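Local coordinates for protein Myo-inositol dehydrogenase (Corynebacterium glutamicum, PDB 3EUW) that probably oxidises myo-inositol with NAD+ as a tetrameric inositol 2-dehydrogenase of the Gfo/Idh/MocA family, at residues A[32-37]-A[44-49]; A[291-296]-A[301-306]. All coordinates share one frame; numbering follows the deposited sequence.

Contact 1: A[32-37]-A[44-49]; sequences VVIADP and RLAEAN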
loop_
_atom_site.group_PDB
_atom_site.type_symbol
_atom_site.label_atom_id
_atom_site.label_comp_id
_atom_site.label_asym_id
_atom_site.label_seq_id
_atom_site.Cartn_x
_atom_site.Cartn_y
_atom_site.Cartn_z
ATOM N N VAL A 32 42.138 -13.000 -3.842
ATOM C CA VAL A 32 43.526 -13.060 -4.275
ATOM C C VAL A 32 43.751 -13.561 -5.687
ATOM O O VAL A 32 44.853 -13.443 -6.212
ATOM C CB VAL A 32 44.379 -13.916 -3.318
ATOM C CG1 VAL A 32 44.335 -13.320 -1.932
ATOM C CG2 VAL A 32 43.885 -15.353 -3.306
ATOM N N VAL A 33 42.726 -14.125 -6.309
ATOM C CA VAL A 33 42.890 -14.601 -7.671
ATOM C C VAL A 33 41.563 -14.818 -8.380
ATOM O O VAL A 33 40.614 -15.347 -7.799
ATOM C CB VAL A 33 43.727 -15.909 -7.717
ATOM C CG1 VAL A 33 42.963 -17.048 -7.062
ATOM C CG2 VAL A 33 44.072 -16.258 -9.159
ATOM N N ILE A 34 41.512 -14.382 -9.638
ATOM C CA ILE A 34 40.332 -14.509 -10.482
ATOM C C ILE A 34 40.714 -15.310 -11.728
ATOM O O ILE A 34 41.693 -14.996 -12.395
ATOM C CB ILE A 34 39.811 -13.130 -10.937
ATOM C CG1 ILE A 34 39.461 -12.275 -9.719
ATOM C CG2 ILE A 34 38.591 -13.303 -11.835
ATOM C CD1 ILE A 34 38.874 -10.934 -10.063
ATOM N N ALA A 35 39.940 -16.345 -12.031
ATOM C CA ALA A 35 40.204 -17.182 -13.190
ATOM C C ALA A 35 39.051 -17.131 -14.196
ATOM O O ALA A 35 37.875 -17.187 -13.822
ATOM C CB ALA A 35 40.447 -18.623 -12.752
ATOM N N ASP A 36 39.404 -17.024 -15.473
ATOM C CA ASP A 36 38.429 -16.978 -16.552
ATOM C C ASP A 36 39.180 -17.139 -17.864
ATOM O O ASP A 36 40.091 -16.369 -18.158
ATOM C CB ASP A 36 37.690 -15.642 -16.558
ATOM C CG ASP A 36 36.410 -15.691 -17.369
ATOM O OD1 ASP A 36 36.466 -16.080 -18.558
ATOM O OD2 ASP A 36 35.346 -15.345 -16.812
ATOM N N PRO A 37 38.814 -18.148 -18.667
ATOM C CA PRO A 37 39.497 -18.356 -19.945
ATOM C C PRO A 37 39.664 -17.035 -20.693
ATOM O O PRO A 37 40.694 -16.794 -21.328
ATOM C CB PRO A 37 38.586 -19.351 -20.670
ATOM C CG PRO A 37 37.239 -19.147 -20.016
ATOM C CD PRO A 37 37.610 -18.987 -18.572
ATOM N N ARG A 44 40.909 -7.381 -16.055
ATOM C CA ARG A 44 40.154 -6.152 -15.841
ATOM C C ARG A 44 39.528 -6.121 -14.446
ATOM O O ARG A 44 39.631 -5.129 -13.723
ATOM C CB ARG A 44 39.053 -6.048 -16.895
ATOM C CG ARG A 44 38.510 -4.651 -17.118
ATOM C CD ARG A 44 39.453 -3.835 -17.983
ATOM N NE ARG A 44 39.836 -4.549 -19.202
ATOM C CZ ARG A 44 38.978 -5.060 -20.084
ATOM N NH1 ARG A 44 37.669 -4.944 -19.892
ATOM N NH2 ARG A 44 39.431 -5.690 -21.165
ATOM N N LEU A 45 38.871 -7.214 -14.077
ATOM C CA LEU A 45 38.219 -7.307 -12.778
ATOM C C LEU A 45 39.237 -7.435 -11.643
ATOM O O LEU A 45 39.061 -6.857 -10.572
ATOM C CB LEU A 45 37.261 -8.500 -12.765
ATOM C CG LEU A 45 36.423 -8.700 -11.499
ATOM C CD1 LEU A 45 35.568 -7.466 -11.250
ATOM C CD2 LEU A 45 35.547 -9.938 -11.652
ATOM N N ALA A 46 40.306 -8.183 -11.892
ATOM C CA ALA A 46 41.352 -8.391 -10.896
ATOM C C ALA A 46 42.022 -7.094 -10.440
ATOM O O ALA A 46 42.146 -6.841 -9.241
ATOM C CB ALA A 46 42.405 -9.347 -11.441
ATOM N N GLU A 47 42.457 -6.276 -11.392
ATOM C CA GLU A 47 43.126 -5.027 -11.050
ATOM C C GLU A 47 42.199 -4.075 -10.318
ATOM O O GLU A 47 42.653 -3.216 -9.564
ATOM C CB GLU A 47 43.677 -4.352 -12.309
ATOM C CG GLU A 47 42.651 -4.137 -13.403
ATOM C CD GLU A 47 43.238 -3.453 -14.621
ATOM O OE1 GLU A 47 43.673 -2.287 -14.495
ATOM O OE2 GLU A 47 43.268 -4.083 -15.702
ATOM N N ALA A 48 40.900 -4.235 -10.534
ATOM C CA ALA A 48 39.910 -3.379 -9.887
ATOM C C ALA A 48 39.670 -3.825 -8.451
ATOM O O ALA A 48 38.886 -3.212 -7.724
ATOM C CB ALA A 48 38.603 -3.411 -10.667
ATOM N N ASN A 49 40.349 -4.892 -8.045
ATOM C CA ASN A 49 40.200 -5.420 -6.696
ATOM C C ASN A 49 41.532 -5.875 -6.119
ATOM O O ASN A 49 41.569 -6.657 -5.171
ATOM C CB ASN A 49 39.215 -6.593 -6.697
ATOM C CG ASN A 49 37.798 -6.167 -7.038
ATOM O OD1 ASN A 49 37.136 -5.485 -6.254
ATOM N ND2 ASN A 49 37.326 -6.564 -8.215
#
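Ile34 CD1 sits over one face of the peptide joining Leu45 to Ala46, 3.6 Å from Ala46 N. The other flat group, the side-chain amide of Asn49, turns back on its own segment, where Asn49 ND2 donates to Leu45 O at 2.9 Å. The bond is bent, 138° at the hydrogen, and the donor is tilted from the carbonyl plane. The contact itself is apolar and runs through a single methyl. With CG1 beside the backbone N (chi1 -59°) and the chain extended beyond it, Ile34 puts CD1 against the helix, 3.6 Å from Leu45 CG. Leu45 CD2 and CB also border this methyl, and the two side chains meet at about a right angle. On its other flank CD1 comes within 4.1 Å of Ala46 CB, and the backbones are nearest here, with Ile34 CA 6.2 Å from Ala46 CA. Strand 29-35 and helix 39-47 open a beta-alpha-beta unit of the Rossmann fold that continues into strand 52-54, where Ala53 touches Ala46. Leu45 also packs on His17 and Ala20 of helix 14-25, while backbone hydrogen bonds tie Ile34 to Glu52 and Val54 of strand 52-54.

Contact 2: A[291-296]-A[301-306]; sequences ATFAQG and QGFSPN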
loop_
_atom_site.group_PDB
_atom_site.type_symbol
_atom_site.label_atom_id
_atom_site.label_comp_id
_atom_site.label_asym_id
_atom_site.label_seq_id
_atom_site.Cartn_x
_atom_site.Cartn_y
_atom_site.Cartn_z
ATOM N N ALA A 291 28.763 -13.736 3.507
ATOM C CA ALA A 291 29.101 -13.701 4.925
ATOM C C ALA A 291 28.902 -15.074 5.555
ATOM O O ALA A 291 29.711 -15.518 6.360
ATOM C CB ALA A 291 28.240 -12.666 5.647
ATOM N N THR A 292 27.816 -15.739 5.186
ATOM C CA THR A 292 27.520 -17.061 5.710
ATOM C C THR A 292 28.566 -18.063 5.241
ATOM O O THR A 292 28.885 -19.021 5.947
ATOM C CB THR A 292 26.106 -17.503 5.275
ATOM O OG1 THR A 292 25.159 -16.621 5.880
ATOM C CG2 THR A 292 25.793 -18.919 5.714
ATOM N N PHE A 293 29.103 -17.829 4.049
ATOM C CA PHE A 293 30.126 -18.702 3.489
ATOM C C PHE A 293 31.377 -18.552 4.324
ATOM O O PHE A 293 32.011 -19.533 4.691
ATOM C CB PHE A 293 30.419 -18.317 2.039
ATOM C CG PHE A 293 31.444 -19.185 1.368
ATOM C CD1 PHE A 293 31.364 -20.568 1.438
ATOM C CD2 PHE A 293 32.468 -18.614 0.615
ATOM C CE1 PHE A 293 32.276 -21.373 0.768
ATOM C CE2 PHE A 293 33.386 -19.407 -0.057
ATOM C CZ PHE A 293 33.289 -20.792 0.019
ATOM N N ALA A 294 31.726 -17.305 4.623
ATOM C CA ALA A 294 32.900 -17.016 5.429
ATOM C C ALA A 294 32.802 -17.676 6.811
ATOM O O ALA A 294 33.762 -18.283 7.282
ATOM C CB ALA A 294 33.071 -15.511 5.577
ATOM N N GLN A 295 31.648 -17.563 7.461
ATOM C CA GLN A 295 31.477 -18.147 8.788
ATOM C C GLN A 295 31.566 -19.670 8.728
ATOM O O GLN A 295 32.035 -20.303 9.667
ATOM C CB GLN A 295 30.137 -17.713 9.392
ATOM C CG GLN A 295 29.910 -18.131 10.843
ATOM C CD GLN A 295 30.980 -17.605 11.795
ATOM O OE1 GLN A 295 31.283 -16.408 11.817
ATOM N NE2 GLN A 295 31.554 -18.500 12.591
ATOM N N GLY A 296 31.112 -20.254 7.623
ATOM C CA GLY A 296 31.172 -21.697 7.469
ATOM C C GLY A 296 32.615 -22.150 7.304
ATOM O O GLY A 296 33.000 -23.239 7.746
ATOM N N GLN A 301 31.827 -26.326 10.440
ATOM C CA GLN A 301 30.641 -27.070 10.861
ATOM C C GLN A 301 29.667 -27.387 9.712
ATOM O O GLN A 301 28.574 -27.906 9.949
ATOM C CB GLN A 301 29.900 -26.277 11.944
ATOM C CG GLN A 301 30.759 -25.919 13.147
ATOM C CD GLN A 301 30.817 -27.025 14.183
ATOM O OE1 GLN A 301 31.026 -28.197 13.856
ATOM N NE2 GLN A 301 30.637 -26.652 15.447
ATOM N N GLY A 302 30.056 -27.074 8.478
ATOM C CA GLY A 302 29.183 -27.348 7.347
ATOM C C GLY A 302 28.507 -26.116 6.768
ATOM O O GLY A 302 28.614 -25.018 7.309
ATOM N N PHE A 303 27.790 -26.299 5.668
ATOM C CA PHE A 303 27.122 -25.182 5.011
ATOM C C PHE A 303 25.633 -25.398 4.809
ATOM O O PHE A 303 25.131 -26.523 4.863
ATOM C CB PHE A 303 27.753 -24.924 3.640
ATOM C CG PHE A 303 29.169 -24.464 3.701
ATOM C CD1 PHE A 303 29.485 -23.200 4.185
ATOM C CD2 PHE A 303 30.194 -25.284 3.260
ATOM C CE1 PHE A 303 30.802 -22.760 4.226
ATOM C CE2 PHE A 303 31.516 -24.849 3.300
ATOM C CZ PHE A 303 31.816 -23.585 3.784
ATOM N N SER A 304 24.939 -24.298 4.555
ATOM C CA SER A 304 23.511 -24.325 4.290
ATOM C C SER A 304 23.168 -23.100 3.442
ATOM O O SER A 304 23.429 -21.975 3.843
ATOM C CB SER A 304 22.716 -24.280 5.595
ATOM O OG SER A 304 21.330 -24.299 5.313
ATOM N N PRO A 305 22.619 -23.310 2.243
ATOM C CA PRO A 305 22.248 -24.579 1.602
ATOM C C PRO A 305 23.466 -25.479 1.384
ATOM O O PRO A 305 24.567 -24.990 1.106
ATOM C CB PRO A 305 21.651 -24.134 0.268
ATOM C CG PRO A 305 21.144 -22.757 0.550
ATOM C CD PRO A 305 22.261 -22.179 1.371
ATOM N N ASN A 306 23.255 -26.787 1.491
ATOM C CA ASN A 306 24.332 -27.750 1.294
ATOM C C ASN A 306 24.255 -28.473 -0.054
ATOM O O ASN A 306 23.351 -28.241 -0.867
ATOM C CB ASN A 306 24.337 -28.794 2.418
ATOM C CG ASN A 306 23.066 -29.617 2.466
ATOM O OD1 ASN A 306 22.541 -30.046 1.434
ATOM N ND2 ASN A 306 22.576 -29.865 3.669
HETATM O O HOH W 1 32.561 -26.071 6.839
#
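The loop that joins helix 283-299 to helix 307-326 doubles back along the first helix, and Phe303 of this loop makes the main contact with helix 283-299, its ring meeting Phe293 and Gly296. The two rings meet obliquely, their planes 37° apart and their centroids separated by 5.4 Å. The closest carbons of the pair are Phe293 CD1 and Phe303 CE1, at 3.6 Å, and CZ of Phe303 rests beside CD1 and CE1 of Phe293. Phe293 reaches the loop because its CG stands anti to the backbone N (chi1 -179°). The same CE1 of Phe303 approaches the helix backbone, 3.4 Å from Gly296 CA, a close approach made possible by the lack of a side chain on Gly296. Phe293 O lies at the edge of the Phe303 ring, in its plane, 3.5 Å from CE1. Farther along, Thr292 CG2 makes a loose contact with Ser304 O at 4.3 Å, while the Thr292 hydroxyl bonds to Ala288 O within the helix. Gly302 has a positive phi of 105°, a conformation that a side chain would make strained, and a cis peptide precedes Pro305, next to Asn306, the N-cap of helix 307-326. Met120 of strand 119-121 touches both phenylalanines, tying the loop to the edge strand of the Rossmann sheet. No direct hydrogen bond spans the segments; a water bridges them instead, donating to Gly296 O at 3.0 Å and accepting from Gly302 N at 3.2 Å. Cohesion therefore rests on aromatic and apolar packing, with the water serving backbone groups of both segments. The carbonyl at the ring edge faces the hydrogen-bearing rim of Phe303, an electrostatically favourable, though probably weak, approach.

How the contacts relate
Contact 1 is buried in the Rossmann domain, whereas contact 2 lies at the surface, where the loop after helix 283-299 leads to the next helix. Their centres are 24 Å apart and they do not touch. They share no helix or strand, yet both involve the same parallel sheet: 32-35 is part of an inner strand, and both segments of contact 2 touch its edge strand 119-121 through Met120. Neither has a direct hydrogen bond between its segments. The buried contact relies on aliphatic side chains, one methyl of Ile34 meeting the helix that follows its strand; the surface one combines an aromatic pair, a glycine backbone and a bridging water.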